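Side-chain contacts in citrinin polyketide synthase (Monascus purpureus, PDB 5MPT), which builds the keto-aldehyde precursor of the mycotoxin citrinin from malonyl-CoA units, the part described here being its C-methyltransferase domain: residues Met45-Glu50 / Leu125-His130; Ala59-Gln62 / Pro66-Ser69; Met89-Gly94 / Trp322-Phe327; Ala99-Ile104 / Ile109-Val114; Glu331-Phe336 / His342-Ala347. One frame throughout, in Å; residues are numbered along the deposited sequence.

Contact 1: Met45-Glu50 / Leu125-His130; sequences MPRSTE and LEELLH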
# COMPACT_ATOMS: atom_id res chain seq x y z
N MET A 45 -6.98 14.49 -3.43
CA MET A 45 -5.58 14.32 -3.81
C MET A 45 -4.92 15.61 -4.29
O MET A 45 -3.74 15.81 -3.97
CB MET A 45 -5.44 13.22 -4.87
CG MET A 45 -5.44 11.83 -4.29
SD MET A 45 -5.38 10.48 -5.54
CE MET A 45 -3.98 11.13 -6.51
N PRO A 46 -5.57 16.49 -5.06
CA PRO A 46 -4.90 17.76 -5.38
C PRO A 46 -4.55 18.55 -4.15
O PRO A 46 -3.52 19.25 -4.13
CB PRO A 46 -5.93 18.47 -6.28
CG PRO A 46 -6.71 17.31 -6.90
CD PRO A 46 -6.82 16.31 -5.80
N ARG A 47 -5.31 18.38 -3.06
CA ARG A 47 -5.03 19.16 -1.86
C ARG A 47 -3.86 18.54 -1.11
O ARG A 47 -3.00 19.26 -0.59
CB ARG A 47 -6.26 19.26 -0.96
CG ARG A 47 -7.39 20.00 -1.64
CD ARG A 47 -8.63 20.09 -0.75
NE ARG A 47 -8.43 21.01 0.35
CZ ARG A 47 -9.37 21.33 1.24
NH1 ARG A 47 -10.59 20.80 1.16
NH2 ARG A 47 -9.07 22.21 2.21
N SER A 48 -3.81 17.22 -1.03
CA SER A 48 -2.66 16.61 -0.38
C SER A 48 -1.39 16.81 -1.21
O SER A 48 -0.31 17.00 -0.64
CB SER A 48 -2.93 15.12 -0.12
OG SER A 48 -3.18 14.38 -1.29
N THR A 49 -1.50 16.80 -2.54
CA THR A 49 -0.34 17.07 -3.39
C THR A 49 0.14 18.50 -3.18
O THR A 49 1.36 18.75 -3.10
CB THR A 49 -0.69 16.83 -4.86
OG1 THR A 49 -1.05 15.46 -5.05
CG2 THR A 49 0.51 17.15 -5.77
N GLU A 50 -0.80 19.42 -3.05
CA GLU A 50 -0.44 20.81 -2.77
C GLU A 50 0.33 20.93 -1.46
O GLU A 50 1.28 21.71 -1.35
CB GLU A 50 -1.71 21.65 -2.73
CG GLU A 50 -1.48 23.09 -2.31
CD GLU A 50 -2.76 23.88 -2.33
OE1 GLU A 50 -3.62 23.67 -1.44
OE2 GLU A 50 -2.93 24.67 -3.28
N LEU A 125 -2.91 22.24 6.20
CA LEU A 125 -3.30 21.05 6.95
C LEU A 125 -4.58 21.30 7.73
O LEU A 125 -5.49 20.48 7.74
CB LEU A 125 -2.19 20.62 7.90
CG LEU A 125 -2.54 19.31 8.62
CD1 LEU A 125 -2.64 18.17 7.64
CD2 LEU A 125 -1.51 19.02 9.69
N GLU A 126 -4.66 22.43 8.41
CA GLU A 126 -5.82 22.71 9.25
C GLU A 126 -7.10 22.67 8.42
O GLU A 126 -8.09 22.05 8.81
CB GLU A 126 -5.65 24.09 9.91
CG GLU A 126 -6.76 24.51 10.88
CD GLU A 126 -6.75 26.01 11.19
OE1 GLU A 126 -5.64 26.61 11.21
OE2 GLU A 126 -7.83 26.60 11.39
N GLU A 127 -7.05 23.27 7.23
CA GLU A 127 -8.22 23.30 6.37
C GLU A 127 -8.54 21.91 5.83
O GLU A 127 -9.70 21.52 5.77
CB GLU A 127 -8.01 24.28 5.21
CG GLU A 127 -8.04 25.75 5.63
CD GLU A 127 -7.74 26.69 4.47
OE1 GLU A 127 -7.42 26.22 3.36
OE2 GLU A 127 -7.84 27.91 4.66
N LEU A 128 -7.51 21.17 5.42
CA LEU A 128 -7.73 19.84 4.87
C LEU A 128 -8.27 18.90 5.93
O LEU A 128 -9.16 18.10 5.65
CB LEU A 128 -6.41 19.34 4.29
CG LEU A 128 -6.44 18.08 3.47
CD1 LEU A 128 -7.45 18.10 2.34
CD2 LEU A 128 -5.03 17.83 2.91
N LEU A 129 -7.76 18.99 7.16
CA LEU A 129 -8.29 18.15 8.23
C LEU A 129 -9.75 18.49 8.54
O LEU A 129 -10.57 17.60 8.80
CB LEU A 129 -7.43 18.30 9.48
CG LEU A 129 -6.00 17.77 9.45
CD1 LEU A 129 -5.41 18.02 10.79
CD2 LEU A 129 -5.99 16.28 9.10
N HIS A 130 -10.09 19.77 8.52
CA HIS A 130 -11.46 20.16 8.80
C HIS A 130 -12.38 19.78 7.64
O HIS A 130 -13.50 19.30 7.86
CB HIS A 130 -11.50 21.66 9.09
CG HIS A 130 -12.88 22.21 9.21
ND1 HIS A 130 -13.62 22.60 8.12
CD2 HIS A 130 -13.67 22.42 10.30
CE1 HIS A 130 -14.81 23.02 8.52
NE2 HIS A 130 -14.86 22.92 9.84
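NH2 of R47 forms a salt bridge with D131 at the C-terminal end of helix 121-131, and on its way there it passes 3.7 Å from the backbone carbon E127 C. The acid within the contact, E127, stays beyond a salt bridge: R47 NH2 and E127 OE1 are 4.5 Å apart, and that oxygen is paired with K119. Aliphatic groups flank the guanidinium on two sides. E127 CB lies at its edge, in plane, 3.8 Å from R47 NH2, while L128 CD1 sits over one face, 3.6 Å above the guanidinium plane and offset toward the rim. The two helices, 40-62 of the helix-turn-helix family region and 121-131, run nearly antiparallel at 157°. With 10.7 Å between the axes of the short segments, the gap is bridged mainly by R47 and L128. R47 runs straight through chi2 and then bends at chi3 (71°), while L128 slides past it in the opposite direction and puts CD1 3.7 Å from both R47 CB and R47 NE. The other methyl, L128 CD2, comes 4.2 Å from S48 N. H139 of helix 136-146 touches both S48 and L128.

Contact 2: Ala59-Gln62 / Pro66-Ser69; sequences AFEQ and PIRS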
# COMPACT_ATOMS: atom_id res chain seq x y z
N ALA A 59 11.36 23.04 2.51
CA ALA A 59 12.62 22.33 2.72
C ALA A 59 13.73 22.90 1.83
O ALA A 59 14.88 23.04 2.25
CB ALA A 59 12.40 20.83 2.47
N PHE A 60 13.38 23.20 0.58
CA PHE A 60 14.34 23.74 -0.36
C PHE A 60 14.89 25.09 0.13
O PHE A 60 16.11 25.34 0.10
CB PHE A 60 13.65 23.87 -1.71
CG PHE A 60 13.74 22.65 -2.55
CD1 PHE A 60 13.68 21.38 -1.97
CD2 PHE A 60 13.91 22.75 -3.91
CE1 PHE A 60 13.81 20.26 -2.75
CE2 PHE A 60 14.02 21.61 -4.69
CZ PHE A 60 13.98 20.38 -4.12
N GLU A 61 14.00 25.95 0.61
CA GLU A 61 14.41 27.23 1.18
C GLU A 61 15.39 27.00 2.34
O GLU A 61 16.46 27.65 2.43
CB GLU A 61 13.13 27.98 1.61
CG GLU A 61 13.14 29.52 1.64
CD GLU A 61 13.58 30.17 0.34
OE1 GLU A 61 14.74 30.62 0.29
OE2 GLU A 61 12.80 30.22 -0.63
N GLN A 62 15.03 26.07 3.23
CA GLN A 62 15.89 25.71 4.35
C GLN A 62 17.25 25.20 3.90
O GLN A 62 18.26 25.45 4.58
CB GLN A 62 15.18 24.66 5.21
CG GLN A 62 13.96 25.24 5.92
CD GLN A 62 13.05 24.15 6.48
OE1 GLN A 62 13.33 22.95 6.38
NE2 GLN A 62 11.97 24.58 7.09
N PRO A 66 16.51 29.34 -3.08
CA PRO A 66 15.56 30.45 -2.92
C PRO A 66 14.37 30.36 -3.87
O PRO A 66 14.01 31.32 -4.55
CB PRO A 66 16.42 31.68 -3.23
CG PRO A 66 17.37 31.15 -4.25
CD PRO A 66 17.71 29.78 -3.81
N ILE A 67 13.76 29.18 -3.93
CA ILE A 67 12.75 28.92 -4.93
C ILE A 67 11.55 29.84 -4.74
O ILE A 67 10.92 30.25 -5.72
CB ILE A 67 12.38 27.42 -4.90
CG1 ILE A 67 11.26 27.10 -5.90
CG2 ILE A 67 12.00 26.98 -3.49
CD1 ILE A 67 11.13 25.59 -6.23
N ARG A 68 11.25 30.22 -3.50
CA ARG A 68 10.07 31.04 -3.26
C ARG A 68 10.24 32.43 -3.86
O ARG A 68 9.26 33.03 -4.30
CB ARG A 68 9.79 31.13 -1.76
CG ARG A 68 8.39 31.62 -1.47
CD ARG A 68 8.19 31.93 -0.00
NE ARG A 68 8.95 31.04 0.87
CZ ARG A 68 8.55 29.83 1.24
NH1 ARG A 68 7.39 29.34 0.81
NH2 ARG A 68 9.32 29.11 2.04
N SER A 69 11.46 32.95 -3.90
CA SER A 69 11.71 34.31 -4.36
C SER A 69 12.38 34.37 -5.72
O SER A 69 12.58 35.47 -6.25
CB SER A 69 12.56 35.04 -3.33
OG SER A 69 13.73 34.32 -3.03
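E61 leaves its helix with CG swung away from the backbone N and then bends at chi2 (54°), which turns the carboxylate back toward P66-S69. There OE2 accepts the backbone N-H of R68. The bond is long, 3.3 Å from R68 N to E61 OE2, but fairly straight, with 153° at the hydrogen, and the donor arrives nearly in line with the C-O bond. The same oxygen lies 3.3 Å from R68 CB, while the other one, E61 OE1, rests 3.3 Å from P66 CA. Here helix 40-62, in the helix-turn-helix family region, gives way to the loop leading to strand 75-76, and the glutamate ties the last helical turn to the chain that doubles back beside it. That chain makes a turn of its own, closed by S69 N to P66 O at 3.1 Å. The R68 side chain crosses E61 at about a right angle, with NH2 3.9 Å from E61 CG. Carboxylate and guanidinium planes differ by 41°; E61 OE2 lies well out of the guanidinium plane, and no N-H points at it. R68 NE stays 4.2 Å from E61 OE2, so any attraction is probably electrostatic only, and R68 NH2 bonds instead to N58. On the buried side I67 CG2 packs 3.9 Å from F60 CB, while the F60 ring meets Y93 of helix 86-98.

Contact 3: Met89-Gly94 / Trp322-Phe327; sequences MNLIYG and WVDFIF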
# COMPACT_ATOMS: atom_id res chain seq x y z
N MET A 89 14.82 11.85 -4.82
CA MET A 89 14.86 13.27 -5.09
C MET A 89 14.57 13.57 -6.55
O MET A 89 14.05 14.65 -6.85
CB MET A 89 16.19 13.87 -4.65
CG MET A 89 16.31 13.88 -3.12
SD MET A 89 15.05 14.86 -2.31
CE MET A 89 15.37 16.49 -3.00
N ASN A 90 14.88 12.65 -7.46
CA ASN A 90 14.44 12.84 -8.83
C ASN A 90 12.91 12.82 -8.93
O ASN A 90 12.32 13.57 -9.72
CB ASN A 90 15.06 11.78 -9.73
CG ASN A 90 16.56 11.91 -9.84
OD1 ASN A 90 17.11 13.02 -9.79
ND2 ASN A 90 17.24 10.78 -9.99
N LEU A 91 12.25 11.99 -8.12
CA LEU A 91 10.79 12.01 -8.05
C LEU A 91 10.29 13.31 -7.43
O LEU A 91 9.31 13.90 -7.90
CB LEU A 91 10.30 10.81 -7.24
CG LEU A 91 8.83 10.42 -7.16
CD1 LEU A 91 8.76 8.92 -6.89
CD2 LEU A 91 8.12 11.19 -6.06
N ILE A 92 10.99 13.80 -6.39
CA ILE A 92 10.63 15.07 -5.74
C ILE A 92 10.72 16.23 -6.72
O ILE A 92 9.84 17.11 -6.76
CB ILE A 92 11.54 15.29 -4.52
CG1 ILE A 92 11.18 14.30 -3.40
CG2 ILE A 92 11.42 16.75 -4.02
CD1 ILE A 92 9.72 14.47 -2.86
N TYR A 93 11.83 16.31 -7.47
CA TYR A 93 11.94 17.37 -8.46
C TYR A 93 10.88 17.21 -9.53
O TYR A 93 10.36 18.20 -10.07
CB TYR A 93 13.33 17.37 -9.10
CG TYR A 93 14.32 18.15 -8.30
CD1 TYR A 93 14.37 19.53 -8.40
CD2 TYR A 93 15.20 17.53 -7.43
CE1 TYR A 93 15.25 20.26 -7.67
CE2 TYR A 93 16.08 18.25 -6.70
CZ TYR A 93 16.10 19.61 -6.82
OH TYR A 93 17.01 20.33 -6.08
N GLY A 94 10.58 15.97 -9.89
CA GLY A 94 9.46 15.73 -10.78
C GLY A 94 8.17 16.31 -10.27
O GLY A 94 7.39 16.90 -11.03
N TRP A 322 1.27 11.92 -2.25
CA TRP A 322 1.58 11.88 -0.82
C TRP A 322 2.19 10.55 -0.41
O TRP A 322 2.99 10.51 0.54
CB TRP A 322 0.36 12.17 0.04
CG TRP A 322 -0.75 11.10 0.12
CD1 TRP A 322 -1.92 11.09 -0.56
CD2 TRP A 322 -0.74 9.90 0.92
NE1 TRP A 322 -2.65 9.97 -0.23
CE2 TRP A 322 -1.95 9.23 0.67
CE3 TRP A 322 0.16 9.34 1.83
CZ2 TRP A 322 -2.27 8.05 1.30
CZ3 TRP A 322 -0.16 8.18 2.44
CH2 TRP A 322 -1.36 7.54 2.18
N VAL A 323 1.84 9.45 -1.09
CA VAL A 323 2.44 8.16 -0.77
C VAL A 323 3.93 8.17 -1.10
O VAL A 323 4.78 7.79 -0.27
CB VAL A 323 1.70 7.04 -1.53
CG1 VAL A 323 2.35 5.68 -1.28
CG2 VAL A 323 0.21 7.03 -1.15
N ASP A 324 4.28 8.55 -2.33
CA ASP A 324 5.69 8.71 -2.67
C ASP A 324 6.40 9.67 -1.73
O ASP A 324 7.54 9.44 -1.32
CB ASP A 324 5.84 9.18 -4.11
CG ASP A 324 5.72 8.05 -5.09
OD1 ASP A 324 6.40 7.04 -4.85
OD2 ASP A 324 4.98 8.18 -6.09
N PHE A 325 5.76 10.79 -1.41
CA PHE A 325 6.41 11.84 -0.63
C PHE A 325 6.85 11.33 0.73
O PHE A 325 7.91 11.70 1.24
CB PHE A 325 5.46 13.01 -0.48
CG PHE A 325 6.01 14.16 0.31
CD1 PHE A 325 7.16 14.83 -0.10
CD2 PHE A 325 5.39 14.58 1.48
CE1 PHE A 325 7.64 15.89 0.63
CE2 PHE A 325 5.88 15.65 2.21
CZ PHE A 325 7.03 16.28 1.80
N ILE A 326 6.03 10.48 1.35
CA ILE A 326 6.31 9.94 2.67
C ILE A 326 7.16 8.69 2.58
O ILE A 326 8.21 8.59 3.20
CB ILE A 326 5.02 9.60 3.42
CG1 ILE A 326 4.18 10.85 3.57
CG2 ILE A 326 5.34 8.94 4.77
CD1 ILE A 326 2.77 10.62 4.05
N PHE A 327 6.63 7.68 1.89
CA PHE A 327 7.31 6.39 1.88
C PHE A 327 8.59 6.43 1.09
O PHE A 327 9.49 5.62 1.36
CB PHE A 327 6.36 5.33 1.34
CG PHE A 327 5.26 4.98 2.31
CD1 PHE A 327 4.07 5.67 2.32
CD2 PHE A 327 5.42 3.91 3.19
CE1 PHE A 327 3.06 5.35 3.22
CE2 PHE A 327 4.40 3.57 4.07
CZ PHE A 327 3.23 4.29 4.10
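L91 meets D324 first along the helix segment 89-94, and its two methyls divide the work. L91 CD2 lies 3.6 Å from D324 CB, packing against the aliphatic carbon. L91 CD1 instead reaches the carboxylate, 3.6 Å from D324 CG and the same distance from D324 OD1. The two side chains cross at about a right angle, so the leucine lies across the aspartate and not end to end with it. One residue on, I92 sends a single atom over: its CD1 stands 3.8 Å from F325 CD1, at the edge of the phenyl ring and in its plane. The bend at I92 chi2 (-62°) brings CD1 to that edge, although the side chain leaves the backbone at an angle to helix 321-327. F325 extends with CG opposite its backbone N (chi1 179°), and F149 stacks on its ring. The backbones stay well apart, I92 CA and F325 CA being 7.4 Å from each other. Helix 86-98, in the helix-turn-helix family region, is thereby joined to helix 321-327 of the methyltransferase region, where the side chain of D324 is about 9 Å from that of the active-site residue H289. Both oxygens of the buried aspartate are held outside this pair of segments: OD1 by H342 and W333, OD2 by Q319. Those three donors probably stabilise the buried carboxylate by hydrogen bonding, while across the two segments the touching is van der Waals: methyls against D324 and the F325 edge.

Contact 4: Ala99-Ile104 / Ile109-Val114; sequences ARLIDI and ITRTSV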
# COMPACT_ATOMS: atom_id res chain seq x y z
N ALA A 99 3.97 20.54 -10.61
CA ALA A 99 3.31 21.68 -10.00
C ALA A 99 3.65 22.97 -10.72
O ALA A 99 3.14 24.03 -10.32
CB ALA A 99 3.71 21.79 -8.53
N ARG A 100 4.50 22.90 -11.75
CA ARG A 100 4.83 24.04 -12.60
C ARG A 100 5.60 25.12 -11.85
O ARG A 100 5.55 26.29 -12.23
CB ARG A 100 3.58 24.61 -13.27
CG ARG A 100 2.84 23.58 -14.14
CD ARG A 100 3.74 22.89 -15.17
NE ARG A 100 4.45 23.83 -16.04
CZ ARG A 100 5.78 23.95 -16.15
NH1 ARG A 100 6.60 23.18 -15.44
NH2 ARG A 100 6.29 24.85 -16.99
N LEU A 101 6.33 24.75 -10.80
CA LEU A 101 7.21 25.70 -10.15
C LEU A 101 8.59 25.72 -10.77
O LEU A 101 9.27 26.76 -10.72
CB LEU A 101 7.35 25.37 -8.66
CG LEU A 101 6.05 25.48 -7.86
CD1 LEU A 101 6.29 24.98 -6.45
CD2 LEU A 101 5.54 26.93 -7.86
N ILE A 102 9.03 24.60 -11.33
CA ILE A 102 10.31 24.52 -12.01
C ILE A 102 10.11 23.91 -13.39
O ILE A 102 9.11 23.23 -13.66
CB ILE A 102 11.37 23.71 -11.23
CG1 ILE A 102 10.92 22.24 -11.06
CG2 ILE A 102 11.66 24.38 -9.89
CD1 ILE A 102 11.96 21.34 -10.41
N ASP A 103 11.06 24.20 -14.27
CA ASP A 103 11.28 23.47 -15.50
C ASP A 103 12.61 22.75 -15.38
O ASP A 103 13.59 23.31 -14.88
CB ASP A 103 11.30 24.40 -16.72
CG ASP A 103 9.96 25.11 -16.95
OD1 ASP A 103 8.91 24.42 -17.08
OD2 ASP A 103 9.98 26.36 -17.00
N ILE A 104 12.62 21.50 -15.80
CA ILE A 104 13.82 20.67 -15.78
C ILE A 104 14.28 20.49 -17.22
O ILE A 104 13.45 20.31 -18.13
CB ILE A 104 13.56 19.32 -15.10
CG1 ILE A 104 13.15 19.54 -13.64
CG2 ILE A 104 14.79 18.44 -15.15
CD1 ILE A 104 12.64 18.32 -12.94
N ILE A 109 17.96 23.03 -13.72
CA ILE A 109 16.69 23.35 -13.08
C ILE A 109 16.50 24.86 -13.18
O ILE A 109 17.38 25.62 -12.79
CB ILE A 109 16.67 22.89 -11.62
CG1 ILE A 109 17.03 21.40 -11.51
CG2 ILE A 109 15.32 23.19 -10.99
CD1 ILE A 109 17.61 21.03 -10.18
N THR A 110 15.35 25.28 -13.69
CA THR A 110 15.06 26.70 -13.81
C THR A 110 13.69 26.99 -13.23
O THR A 110 12.78 26.16 -13.31
CB THR A 110 15.14 27.16 -15.27
OG1 THR A 110 14.25 26.37 -16.06
CG2 THR A 110 16.56 27.02 -15.79
N ARG A 111 13.56 28.17 -12.63
CA ARG A 111 12.30 28.59 -12.04
C ARG A 111 11.34 29.04 -13.13
O ARG A 111 11.76 29.60 -14.15
CB ARG A 111 12.56 29.72 -11.04
CG ARG A 111 11.35 30.16 -10.23
CD ARG A 111 11.06 29.22 -9.05
NE ARG A 111 10.07 29.86 -8.20
CZ ARG A 111 8.77 29.89 -8.48
NH1 ARG A 111 8.31 29.26 -9.56
NH2 ARG A 111 7.94 30.54 -7.67
N THR A 112 10.04 28.78 -12.93
CA THR A 112 9.01 29.26 -13.84
C THR A 112 8.49 30.60 -13.35
O THR A 112 8.96 31.16 -12.36
CB THR A 112 7.84 28.29 -13.92
OG1 THR A 112 7.15 28.30 -12.66
CG2 THR A 112 8.29 26.88 -14.25
N SER A 113 7.46 31.11 -14.02
CA SER A 113 6.75 32.31 -13.60
C SER A 113 5.65 32.02 -12.58
O SER A 113 5.00 32.95 -12.11
CB SER A 113 6.13 33.00 -14.81
OG SER A 113 5.26 32.09 -15.46
N VAL A 114 5.42 30.76 -12.24
CA VAL A 114 4.30 30.41 -11.37
C VAL A 114 4.64 30.71 -9.92
O VAL A 114 5.59 30.13 -9.38
CB VAL A 114 3.90 28.94 -11.52
CG1 VAL A 114 2.72 28.60 -10.61
CG2 VAL A 114 3.58 28.63 -12.98
O HOH W 1 15.77 23.97 -16.96
O HOH W 2 12.37 27.97 -16.28
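The beta hairpin of strands 102-105 and 108-111 has D103 and T110 as an antiparallel hydrogen-bonded pair: D103 N to T110 O is 2.8 Å and T110 N to D103 O 2.9 Å. Water 2 links D103 OD2, T110 OG1 and R111 O along the side of these two residues. Beyond the strand ends, two carbonyls are each gripped twice. L101 O takes R111 NH1 at 2.9 Å, in the carbonyl plane on a lone pair, and T112 N from above that plane, with 169° at the hydrogen. V114 O is held end-on by NH1 and NH2 of R111, both 2.9 Å away and on the same face of the carbonyl; a bend at R111 chi2 (80°) folds the chain back to it. T112 OG1 donates to R100 O at 2.6 Å and accepts V114 N in an ST turn. R100 itself, in the Schellman motif ending helix 86-98, bridges to D103, whose OD1 offers its syn lone pair to NH2 at 2.7 Å. I102 and I109 pack together and onto Y93 of helix 86-98, L101 leans on V53 and V57 of helix 40-62, R111 NE bonds to I67 O, and strand 75-76 flanks strand 108-111 as the third strand of the sheet.

Contact 5: Glu331-Phe336 / His342-Ala347; sequences EGWWLF and HALQPA. With EDO (1,2-ethanediol), chain D.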
# COMPACT_ATOMS: atom_id res chain seq x y z
N GLU A 331 13.96 3.22 3.20
CA GLU A 331 14.73 2.24 2.44
C GLU A 331 13.85 1.14 1.86
O GLU A 331 14.14 0.62 0.78
CB GLU A 331 15.81 1.62 3.34
CG GLU A 331 16.90 2.56 3.83
CD GLU A 331 18.15 1.81 4.25
OE1 GLU A 331 18.31 0.65 3.82
OE2 GLU A 331 18.96 2.36 5.02
N GLY A 332 12.76 0.79 2.56
CA GLY A 332 11.85 -0.27 2.13
C GLY A 332 11.09 0.01 0.86
O GLY A 332 10.47 -0.90 0.32
N TRP A 333 11.09 1.26 0.39
CA TRP A 333 10.39 1.68 -0.82
C TRP A 333 11.26 1.57 -2.06
O TRP A 333 10.75 1.77 -3.17
CB TRP A 333 9.96 3.14 -0.65
CG TRP A 333 8.89 3.70 -1.55
CD1 TRP A 333 9.03 4.73 -2.45
CD2 TRP A 333 7.52 3.32 -1.59
NE1 TRP A 333 7.81 5.02 -3.04
CE2 TRP A 333 6.88 4.16 -2.54
CE3 TRP A 333 6.76 2.36 -0.92
CZ2 TRP A 333 5.53 4.04 -2.84
CZ3 TRP A 333 5.44 2.26 -1.21
CH2 TRP A 333 4.82 3.10 -2.16
N TRP A 334 12.57 1.30 -1.88
CA TRP A 334 13.54 1.30 -2.96
C TRP A 334 14.32 -0.01 -3.04
O TRP A 334 15.47 -0.04 -3.53
CB TRP A 334 14.49 2.50 -2.78
CG TRP A 334 13.77 3.80 -2.76
CD1 TRP A 334 13.42 4.53 -1.66
CD2 TRP A 334 13.24 4.49 -3.88
NE1 TRP A 334 12.73 5.65 -2.03
CE2 TRP A 334 12.60 5.65 -3.40
CE3 TRP A 334 13.23 4.25 -5.26
CZ2 TRP A 334 11.97 6.54 -4.23
CZ3 TRP A 334 12.61 5.14 -6.09
CH2 TRP A 334 11.99 6.28 -5.57
N LEU A 335 13.74 -1.11 -2.58
CA LEU A 335 14.47 -2.37 -2.58
C LEU A 335 14.44 -3.08 -3.92
O LEU A 335 15.27 -3.97 -4.14
CB LEU A 335 13.94 -3.30 -1.51
CG LEU A 335 14.17 -2.94 -0.05
CD1 LEU A 335 13.63 -4.03 0.86
CD2 LEU A 335 15.65 -2.73 0.20
N PHE A 336 13.51 -2.74 -4.81
CA PHE A 336 13.37 -3.44 -6.08
C PHE A 336 14.71 -3.51 -6.81
O PHE A 336 15.46 -2.53 -6.86
CB PHE A 336 12.32 -2.75 -6.95
CG PHE A 336 12.52 -1.26 -7.14
CD1 PHE A 336 13.27 -0.78 -8.20
CD2 PHE A 336 11.91 -0.36 -6.28
CE1 PHE A 336 13.44 0.57 -8.38
CE2 PHE A 336 12.05 0.98 -6.46
CZ PHE A 336 12.83 1.45 -7.52
N HIS A 342 10.10 1.61 -10.10
CA HIS A 342 9.32 2.01 -8.95
C HIS A 342 8.79 0.74 -8.33
O HIS A 342 8.61 -0.26 -9.03
CB HIS A 342 8.17 2.94 -9.36
CG HIS A 342 7.51 3.64 -8.21
ND1 HIS A 342 6.60 3.01 -7.38
CD2 HIS A 342 7.62 4.91 -7.77
CE1 HIS A 342 6.17 3.89 -6.48
NE2 HIS A 342 6.78 5.04 -6.69
N ALA A 343 8.61 0.74 -7.01
CA ALA A 343 8.14 -0.46 -6.33
C ALA A 343 6.75 -0.86 -6.82
O ALA A 343 6.47 -2.04 -7.01
CB ALA A 343 8.12 -0.25 -4.82
N LEU A 344 5.88 0.11 -7.00
CA LEU A 344 4.50 -0.14 -7.39
C LEU A 344 4.41 -0.43 -8.88
O LEU A 344 5.15 0.14 -9.69
CB LEU A 344 3.64 1.07 -7.04
CG LEU A 344 3.64 1.54 -5.59
CD1 LEU A 344 2.71 2.73 -5.40
CD2 LEU A 344 3.29 0.42 -4.62
N GLN A 345 3.46 -1.28 -9.25
CA GLN A 345 3.30 -1.71 -10.64
C GLN A 345 1.83 -1.85 -10.99
O GLN A 345 1.01 -2.21 -10.13
CB GLN A 345 4.03 -3.03 -10.91
CG GLN A 345 5.57 -2.88 -10.78
CD GLN A 345 6.18 -1.93 -11.80
OE1 GLN A 345 6.99 -1.05 -11.46
NE2 GLN A 345 5.82 -2.11 -13.06
N PRO A 346 1.46 -1.55 -12.24
CA PRO A 346 0.08 -1.73 -12.66
C PRO A 346 -0.25 -3.20 -12.76
O PRO A 346 0.64 -4.04 -12.94
CB PRO A 346 0.03 -1.07 -14.03
CG PRO A 346 1.39 -1.25 -14.55
CD PRO A 346 2.31 -1.12 -13.36
N ALA A 347 -1.54 -3.49 -12.64
CA ALA A 347 -2.02 -4.87 -12.61
C ALA A 347 -1.53 -5.69 -13.80
O ALA A 347 -1.30 -6.90 -13.68
CB ALA A 347 -3.54 -4.88 -12.56
C1 EDO D . 4.15 2.59 -10.83
O1 EDO D . 4.67 1.76 -11.87
C2 EDO D . 2.65 2.34 -10.77
O2 EDO D . 2.16 2.28 -12.11
O HOH W 3 9.30 2.79 -5.06
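Apolar and aromatic contacts dominate between W333 and F336 on one strip of chain and H342, A343 and L344 on the other. The indole and imidazole meet obliquely, W333 CZ2 being 3.7 Å from H342 CE1, with the five-membered ring of W333 and the H342 ring 84° apart in plane. Further along the indole, W333 CH2 touches both methyls of L344, with L344 CD1 at 3.9 Å. F336 CG sits between the backbone N and the carbonyl carbon (chi1 52°), which sets the ring against the H342-A343 backbone: H342 C stands 3.7 Å above one face of the F336 ring, toward the rim, and F336 CE2 approaches A343 N to 3.5 Å. H342 N, buried beside this ring, has no partner in the model. Both strips belong to the loop between helices 321-327 and 347-356 of the methyltransferase region, and P346 is the N-cap residue of the second helix. L344 comes within about 3 Å of the side chain of H289 and about 4 Å of that of E315, both active-site residues, consistent with this loop forming part of the active-site wall. Among polar links, L344 N donates to H342 ND1 at 3.0 Å, in the imidazole plane and with 157° at the hydrogen. With ND1 accepting, NE2 is left to donate to D324. Water 3 bridges the strips, donating to W333 O at 2.6 Å and accepting from A343 N.

Overall arrangement
Contacts 3 and 5 are buried and meet at D324; contact 5 comes closest to the active-site residues. Contacts 1, 2 and 4 are only partly buried and lie far from the active-site residues. Contacts 1 and 2 share helix 40-62, at its early part and its end, and contact 1 touches contact 3 through S48 and W322. Contacts 2 and 4 join through I67 and R111. Chemistry follows place: contact 3 relies on carbon packing, contact 5 on rings with a water, whereas contact 4 is mostly backbone and arginine hydrogen bonds, contact 1 sets a guanidinium against aliphatic groups, and contact 2 ties a carboxylate to a backbone N-H.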